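Local coordinates for topoisomerase IV subunit A (Escherichia coli, PDB 1ZVT), which forms, with its partner subunit, a type II DNA topoisomerase that decatenates DNA, its C-terminal domain probably binding DNA and shaping substrate choice, at residues Ser144-Met156 / Arg185-Pro197. Numbering follows the deposited sequence.
Sequences SDMLLAITQAGRM and RGEDGLAQLYVLP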
ATOM      1  N   SER A 144      -0.202  17.103  -7.401  1.00 27.74           N
ATOM      2  CA  SER A 144      -1.111  18.042  -6.731  1.00 27.41           C
ATOM      3  C   SER A 144      -2.268  17.344  -5.994  1.00 26.19           C
ATOM      4  O   SER A 144      -3.143  17.989  -5.415  1.00 25.69           O
ATOM      5  CB  SER A 144      -1.629  19.102  -7.714  1.00 28.24           C
ATOM      6  OG  SER A 144      -2.616  18.562  -8.580  1.00 33.05           O
ATOM      7  N   ASP A 145      -2.250  16.013  -5.996  1.00 24.55           N
ATOM      8  CA  ASP A 145      -3.287  15.241  -5.310  1.00 23.90           C
ATOM      9  C   ASP A 145      -3.257  15.503  -3.795  1.00 23.01           C
ATOM     10  O   ASP A 145      -2.256  16.004  -3.263  1.00 22.27           O
ATOM     11  CB  ASP A 145      -3.115  13.749  -5.616  1.00 24.22           C
ATOM     12  CG  ASP A 145      -3.624  13.350  -7.031  1.00 27.89           C
ATOM     13  OD1 ASP A 145      -4.234  14.181  -7.748  1.00 28.01           O
ATOM     14  OD2 ASP A 145      -3.394  12.177  -7.426  1.00 30.54           O
ATOM     15  N   MET A 146      -4.368  15.184  -3.124  1.00 21.84           N
ATOM     16  CA  MET A 146      -4.496  15.371  -1.675  1.00 21.98           C
ATOM     17  C   MET A 146      -4.278  14.039  -0.970  1.00 20.66           C
ATOM     18  O   MET A 146      -4.733  13.003  -1.433  1.00 22.49           O
ATOM     19  CB  MET A 146      -5.895  15.859  -1.298  1.00 22.42           C
ATOM     20  CG  MET A 146      -6.291  17.178  -1.931  1.00 25.76           C
ATOM     21  SD  MET A 146      -5.176  18.481  -1.396  1.00 32.10           S
ATOM     22  CE  MET A 146      -5.535  18.618   0.309  1.00 29.71           C
ATOM     23  N   LEU A 147      -3.569  14.076   0.142  1.00 19.10           N
ATOM     24  CA  LEU A 147      -3.438  12.923   1.036  1.00 18.01           C
ATOM     25  C   LEU A 147      -4.587  13.004   2.032  1.00 17.66           C
ATOM     26  O   LEU A 147      -4.878  14.077   2.555  1.00 17.55           O
ATOM     27  CB  LEU A 147      -2.084  12.999   1.772  1.00 18.46           C
ATOM     28  CG  LEU A 147      -1.724  11.907   2.790  1.00 18.42           C
ATOM     29  CD1 LEU A 147      -0.211  11.790   2.911  1.00 17.95           C
ATOM     30  CD2 LEU A 147      -2.369  12.173   4.158  1.00 19.86           C
ATOM     31  N   LEU A 148      -5.254  11.880   2.270  1.00 17.03           N
ATOM     32  CA  LEU A 148      -6.357  11.843   3.220  1.00 17.22           C
ATOM     33  C   LEU A 148      -6.082  10.704   4.177  1.00 16.59           C
ATOM     34  O   LEU A 148      -5.853   9.556   3.752  1.00 16.50           O
ATOM     35  CB  LEU A 148      -7.705  11.651   2.510  1.00 17.76           C
ATOM     36  CG  LEU A 148      -8.907  11.518   3.443  1.00 19.51           C
ATOM     37  CD1 LEU A 148      -9.170  12.783   4.265  1.00 21.97           C
ATOM     38  CD2 LEU A 148     -10.157  11.133   2.675  1.00 21.08           C
ATOM     39  N   ALA A 149      -6.006  11.043   5.461  1.00 15.41           N
ATOM     40  CA  ALA A 149      -5.726  10.049   6.488  1.00 15.24           C
ATOM     41  C   ALA A 149      -6.919   9.947   7.400  1.00 15.56           C
ATOM     42  O   ALA A 149      -7.525  10.962   7.757  1.00 15.84           O
ATOM     43  CB  ALA A 149      -4.495  10.501   7.342  1.00 16.16           C
ATOM     44  N   ILE A 150      -7.262   8.719   7.789  1.00 16.03           N
ATOM     45  CA  ILE A 150      -8.357   8.476   8.732  1.00 16.29           C
ATOM     46  C   ILE A 150      -7.816   7.558   9.820  1.00 16.45           C
ATOM     47  O   ILE A 150      -7.252   6.512   9.510  1.00 15.66           O
ATOM     48  CB  ILE A 150      -9.570   7.755   8.057  1.00 16.67           C
ATOM     49  CG1 ILE A 150     -10.026   8.564   6.819  1.00 16.76           C
ATOM     50  CG2 ILE A 150     -10.708   7.558   9.088  1.00 17.54           C
ATOM     51  CD1 ILE A 150     -11.157   7.837   6.045  1.00 20.47           C
ATOM     52  N   THR A 151      -7.961   7.953  11.082  1.00 15.80           N
ATOM     53  CA  THR A 151      -7.451   7.125  12.182  1.00 16.66           C
ATOM     54  C   THR A 151      -8.468   6.108  12.714  1.00 17.21           C
ATOM     55  O   THR A 151      -9.682   6.232  12.472  1.00 16.82           O
ATOM     56  CB  THR A 151      -6.984   7.981  13.386  1.00 16.59           C
ATOM     57  OG1 THR A 151      -8.114   8.559  14.048  1.00 17.35           O
ATOM     58  CG2 THR A 151      -6.060   9.103  12.924  1.00 17.18           C
ATOM     59  N   GLN A 152      -7.964   5.154  13.501  1.00 17.69           N
ATOM     60  CA  GLN A 152      -8.788   4.124  14.127  1.00 19.52           C
ATOM     61  C   GLN A 152      -9.817   4.775  15.061  1.00 19.56           C
ATOM     62  O   GLN A 152     -10.932   4.272  15.223  1.00 19.46           O
ATOM     63  CB  GLN A 152      -7.850   3.194  14.892  1.00 19.74           C
ATOM     64  CG  GLN A 152      -8.442   2.044  15.632  1.00 22.77           C
ATOM     65  CD  GLN A 152      -7.382   1.297  16.426  1.00 23.67           C
ATOM     66  OE1 GLN A 152      -7.615   0.907  17.578  1.00 29.40           O
ATOM     67  NE2 GLN A 152      -6.195   1.120  15.826  1.00 25.33           N
ATOM     68  N   ALA A 153      -9.436   5.897  15.671  1.00 19.10           N
ATOM     69  CA  ALA A 153     -10.330   6.619  16.589  1.00 19.92           C
ATOM     70  C   ALA A 153     -11.408   7.396  15.843  1.00 20.23           C
ATOM     71  O   ALA A 153     -12.426   7.786  16.426  1.00 21.65           O
ATOM     72  CB  ALA A 153      -9.524   7.545  17.529  1.00 20.26           C
ATOM     73  N   GLY A 154     -11.194   7.610  14.550  1.00 20.37           N
ATOM     74  CA  GLY A 154     -12.154   8.293  13.689  1.00 19.85           C
ATOM     75  C   GLY A 154     -11.812   9.732  13.371  1.00 19.43           C
ATOM     76  O   GLY A 154     -12.704  10.526  13.075  1.00 20.16           O
ATOM     77  N   ARG A 155     -10.530  10.091  13.444  1.00 18.24           N
ATOM     78  CA  ARG A 155     -10.131  11.444  13.059  1.00 17.83           C
ATOM     79  C   ARG A 155      -9.695  11.472  11.609  1.00 17.94           C
ATOM     80  O   ARG A 155      -9.097  10.519  11.124  1.00 17.92           O
ATOM     81  CB  ARG A 155      -9.010  11.988  13.949  1.00 17.20           C
ATOM     82  CG  ARG A 155      -9.466  12.190  15.395  1.00 18.01           C
ATOM     83  CD  ARG A 155      -8.421  12.835  16.266  1.00 19.50           C
ATOM     84  NE  ARG A 155      -9.094  13.168  17.518  1.00 23.47           N
ATOM     85  CZ  ARG A 155      -9.277  12.305  18.510  1.00 26.56           C
ATOM     86  NH1 ARG A 155      -8.793  11.068  18.429  1.00 27.92           N
ATOM     87  NH2 ARG A 155      -9.960  12.678  19.583  1.00 28.83           N
ATOM     88  N   MET A 156      -9.999  12.575  10.926  1.00 19.39           N
ATOM     89  CA  MET A 156      -9.667  12.746   9.507  1.00 20.65           C
ATOM     90  C   MET A 156      -8.801  13.986   9.300  1.00 19.16           C
ATOM     91  O   MET A 156      -9.033  15.046   9.899  1.00 18.42           O
ATOM     92  CB  MET A 156     -10.940  12.865   8.649  1.00 21.05           C
ATOM     93  CG  MET A 156     -11.826  11.646   8.700  1.00 24.50           C
ATOM     94  SD  MET A 156     -13.253  11.835   7.602  1.00 30.97           S
ATOM     95  CE  MET A 156     -12.511  12.398   6.124  1.00 22.10           C
ATOM     96  N   ARG A 185       0.223   0.408  21.788  1.00 22.77           N
ATOM     97  CA  ARG A 185      -0.771  -0.403  22.509  1.00 24.23           C
ATOM     98  C   ARG A 185      -1.914  -0.882  21.595  1.00 24.11           C
ATOM     99  O   ARG A 185      -2.771  -1.670  22.014  1.00 24.74           O
ATOM    100  CB  ARG A 185      -1.349   0.379  23.706  1.00 24.13           C
ATOM    101  CG  ARG A 185      -0.428   0.503  24.917  1.00 25.52           C
ATOM    102  CD  ARG A 185      -1.129   1.259  26.069  1.00 26.30           C
ATOM    103  NE  ARG A 185      -0.569   2.597  26.232  1.00 31.35           N
ATOM    104  CZ  ARG A 185      -1.247   3.737  26.192  1.00 32.77           C
ATOM    105  NH1 ARG A 185      -2.552   3.735  26.006  1.00 34.91           N
ATOM    106  NH2 ARG A 185      -0.609   4.899  26.368  1.00 32.44           N
ATOM    107  N   GLY A 186      -1.940  -0.401  20.359  1.00 23.10           N
ATOM    108  CA  GLY A 186      -3.020  -0.741  19.437  1.00 23.22           C
ATOM    109  C   GLY A 186      -4.313  -0.010  19.736  1.00 22.64           C
ATOM    110  O   GLY A 186      -5.385  -0.408  19.241  1.00 23.75           O
ATOM    111  N   GLU A 187      -4.229   1.070  20.518  1.00 21.90           N
ATOM    112  CA  GLU A 187      -5.412   1.825  20.937  1.00 22.10           C
ATOM    113  C   GLU A 187      -5.824   2.928  19.959  1.00 21.34           C
ATOM    114  O   GLU A 187      -6.944   3.465  20.029  1.00 20.96           O
ATOM    115  CB  GLU A 187      -5.202   2.404  22.334  1.00 22.63           C
ATOM    116  CG  GLU A 187      -5.049   1.337  23.396  1.00 26.47           C
ATOM    117  CD  GLU A 187      -4.519   1.885  24.709  1.00 30.86           C
ATOM    118  OE1 GLU A 187      -4.085   3.060  24.762  1.00 33.34           O
ATOM    119  OE2 GLU A 187      -4.508   1.125  25.692  1.00 31.86           O
ATOM    120  N   ASP A 188      -4.916   3.248  19.038  1.00 20.66           N
ATOM    121  CA  ASP A 188      -5.215   4.126  17.935  1.00 19.57           C
ATOM    122  C   ASP A 188      -4.191   3.840  16.856  1.00 18.63           C
ATOM    123  O   ASP A 188      -3.242   3.097  17.079  1.00 18.02           O
ATOM    124  CB  ASP A 188      -5.156   5.590  18.353  1.00 19.98           C
ATOM    125  CG  ASP A 188      -5.920   6.519  17.409  1.00 19.75           C
ATOM    126  OD1 ASP A 188      -6.479   6.068  16.364  1.00 18.13           O
ATOM    127  OD2 ASP A 188      -6.006   7.714  17.751  1.00 20.37           O
ATOM    128  N   GLY A 189      -4.373   4.434  15.686  1.00 18.26           N
ATOM    129  CA  GLY A 189      -3.470   4.120  14.580  1.00 17.56           C
ATOM    130  C   GLY A 189      -4.071   4.667  13.304  1.00 18.37           C
ATOM    131  O   GLY A 189      -5.220   5.133  13.302  1.00 18.04           O
ATOM    132  N   LEU A 190      -3.276   4.652  12.236  1.00 17.96           N
ATOM    133  CA  LEU A 190      -3.754   5.126  10.950  1.00 20.25           C
ATOM    134  C   LEU A 190      -4.501   3.945  10.296  1.00 20.45           C
ATOM    135  O   LEU A 190      -3.887   2.901  10.009  1.00 23.28           O
ATOM    136  CB  LEU A 190      -2.551   5.645  10.137  1.00 19.73           C
ATOM    137  CG  LEU A 190      -2.724   6.117   8.706  1.00 20.92           C
ATOM    138  CD1 LEU A 190      -3.749   7.257   8.646  1.00 21.03           C
ATOM    139  CD2 LEU A 190      -1.362   6.528   8.137  1.00 19.40           C
ATOM    140  N   ALA A 191      -5.828   4.097  10.129  1.00 19.50           N
ATOM    141  CA  ALA A 191      -6.735   3.061   9.598  1.00 18.74           C
ATOM    142  C   ALA A 191      -6.825   3.043   8.092  1.00 18.94           C
ATOM    143  O   ALA A 191      -6.894   1.956   7.497  1.00 19.53           O
ATOM    144  CB  ALA A 191      -8.139   3.264  10.148  1.00 19.06           C
ATOM    145  N   GLN A 192      -6.892   4.225   7.486  1.00 17.74           N
ATOM    146  CA  GLN A 192      -6.989   4.327   6.031  1.00 18.99           C
ATOM    147  C   GLN A 192      -6.107   5.469   5.577  1.00 18.05           C
ATOM    148  O   GLN A 192      -6.001   6.476   6.281  1.00 17.11           O
ATOM    149  CB  GLN A 192      -8.411   4.679   5.601  1.00 20.81           C
ATOM    150  CG  GLN A 192      -9.506   3.725   6.113  1.00 23.61           C
ATOM    151  CD  GLN A 192      -9.764   2.534   5.231  1.00 30.57           C
ATOM    152  OE1 GLN A 192     -10.370   1.560   5.678  1.00 36.50           O
ATOM    153  NE2 GLN A 192      -9.361   2.610   3.975  1.00 32.73           N
ATOM    154  N   LEU A 193      -5.503   5.329   4.406  1.00 17.35           N
ATOM    155  CA  LEU A 193      -4.670   6.395   3.868  1.00 16.87           C
ATOM    156  C   LEU A 193      -4.805   6.416   2.366  1.00 17.72           C
ATOM    157  O   LEU A 193      -4.466   5.411   1.690  1.00 17.11           O
ATOM    158  CB  LEU A 193      -3.192   6.119   4.220  1.00 16.47           C
ATOM    159  CG  LEU A 193      -2.118   7.140   3.804  1.00 16.42           C
ATOM    160  CD1 LEU A 193      -2.382   8.511   4.454  1.00 16.97           C
ATOM    161  CD2 LEU A 193      -0.722   6.660   4.199  1.00 16.87           C
ATOM    162  N   TYR A 194      -5.251   7.547   1.839  1.00 17.51           N
ATOM    163  CA  TYR A 194      -5.502   7.669   0.384  1.00 18.41           C
ATOM    164  C   TYR A 194      -4.764   8.838  -0.225  1.00 18.94           C
ATOM    165  O   TYR A 194      -4.402   9.774   0.479  1.00 18.85           O
ATOM    166  CB  TYR A 194      -6.992   7.927   0.151  1.00 20.04           C
ATOM    167  CG  TYR A 194      -7.946   7.065   0.920  1.00 21.68           C
ATOM    168  CD1 TYR A 194      -8.754   7.624   1.911  1.00 24.06           C
ATOM    169  CD2 TYR A 194      -8.075   5.709   0.643  1.00 27.11           C
ATOM    170  CE1 TYR A 194      -9.672   6.842   2.605  1.00 27.14           C
ATOM    171  CE2 TYR A 194      -8.984   4.914   1.349  1.00 27.09           C
ATOM    172  CZ  TYR A 194      -9.767   5.503   2.321  1.00 25.86           C
ATOM    173  OH  TYR A 194     -10.677   4.771   3.039  1.00 27.98           O
ATOM    174  N   VAL A 195      -4.604   8.812  -1.552  1.00 19.80           N
ATOM    175  CA  VAL A 195      -4.156   9.983  -2.279  1.00 22.02           C
ATOM    176  C   VAL A 195      -5.220  10.185  -3.340  1.00 23.35           C
ATOM    177  O   VAL A 195      -5.522   9.255  -4.124  1.00 23.90           O
ATOM    178  CB  VAL A 195      -2.732   9.836  -2.858  1.00 21.93           C
ATOM    179  CG1 VAL A 195      -2.398  11.039  -3.708  1.00 23.32           C
ATOM    180  CG2 VAL A 195      -1.698   9.679  -1.714  1.00 23.04           C
ATOM    181  N   LEU A 196      -5.859  11.347  -3.277  1.00 23.96           N
ATOM    182  CA  LEU A 196      -7.058  11.618  -4.058  1.00 27.28           C
ATOM    183  C   LEU A 196      -6.855  12.897  -4.844  1.00 28.87           C
ATOM    184  O   LEU A 196      -6.247  13.845  -4.358  1.00 30.27           O
ATOM    185  CB  LEU A 196      -8.273  11.890  -3.160  1.00 27.64           C
ATOM    186  CG  LEU A 196      -8.594  11.251  -1.816  1.00 28.98           C
ATOM    187  CD1 LEU A 196      -9.406  12.226  -0.964  1.00 30.60           C
ATOM    188  CD2 LEU A 196      -9.371   9.991  -2.057  1.00 30.81           C
ATOM    189  N   PRO A 197      -7.434  12.958  -6.030  1.00 31.64           N
ATOM    190  CA  PRO A 197      -7.610  14.269  -6.667  1.00 32.49           C
ATOM    191  C   PRO A 197      -8.406  15.183  -5.743  1.00 33.73           C
ATOM    192  O   PRO A 197      -9.431  14.758  -5.193  1.00 34.74           O
ATOM    193  CB  PRO A 197      -8.438  13.966  -7.911  1.00 32.92           C
ATOM    194  CG  PRO A 197      -8.367  12.514  -8.103  1.00 31.69           C
ATOM    195  CD  PRO A 197      -7.960  11.845  -6.828  1.00 31.43           C
TER
HETATM  196  O   HOH W   1      -7.087   9.701  16.180  1.00 21.22           O
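Ile150 O accepts two backbone N-H groups, from Gln192 N at 3.1 Å and, more bent at 139°, from Ala191 N at 2.9 Å, both in its carbonyl plane. This is a classic beta bulge: Ala191 and Gln192 together face Ile150, and the register slips by one before Thr151 pairs with Leu190. Beyond it, Gln152 N hydrogen-bonds Gly189 O, and Asp188 OD1 takes Ala153 N at 3.0 Å from above the carboxylate plane. The Asp188 carboxylate lies against the type I turn Thr151-Gly154, chi1 (-160°) setting CG opposite the backbone N; a water donates to OD2, accepts from Arg155 NH1 and is hydrogen-bonded to Thr151 OG1. An alanine here is likely to leave Ala153 N and the water without this acceptor, costing the turn one tie to 185-197. The strands 146-151 and 190-196 are antiparallel neighbours in one four-stranded blade of the beta-pinwheel, 190-196 at its edge. On one face Leu148 CD2 sits at the Tyr194 ring edge, 3.9 Å from CD1, while Ile150 CD1 meets the same edge at CE1; Leu202 of strand 201-206 covers Leu148 and Tyr194. On the other, Leu193 CD1 touches Leu147 CD2 at 3.7 Å, and both leucines pack on Leu99 of the neighbouring blade.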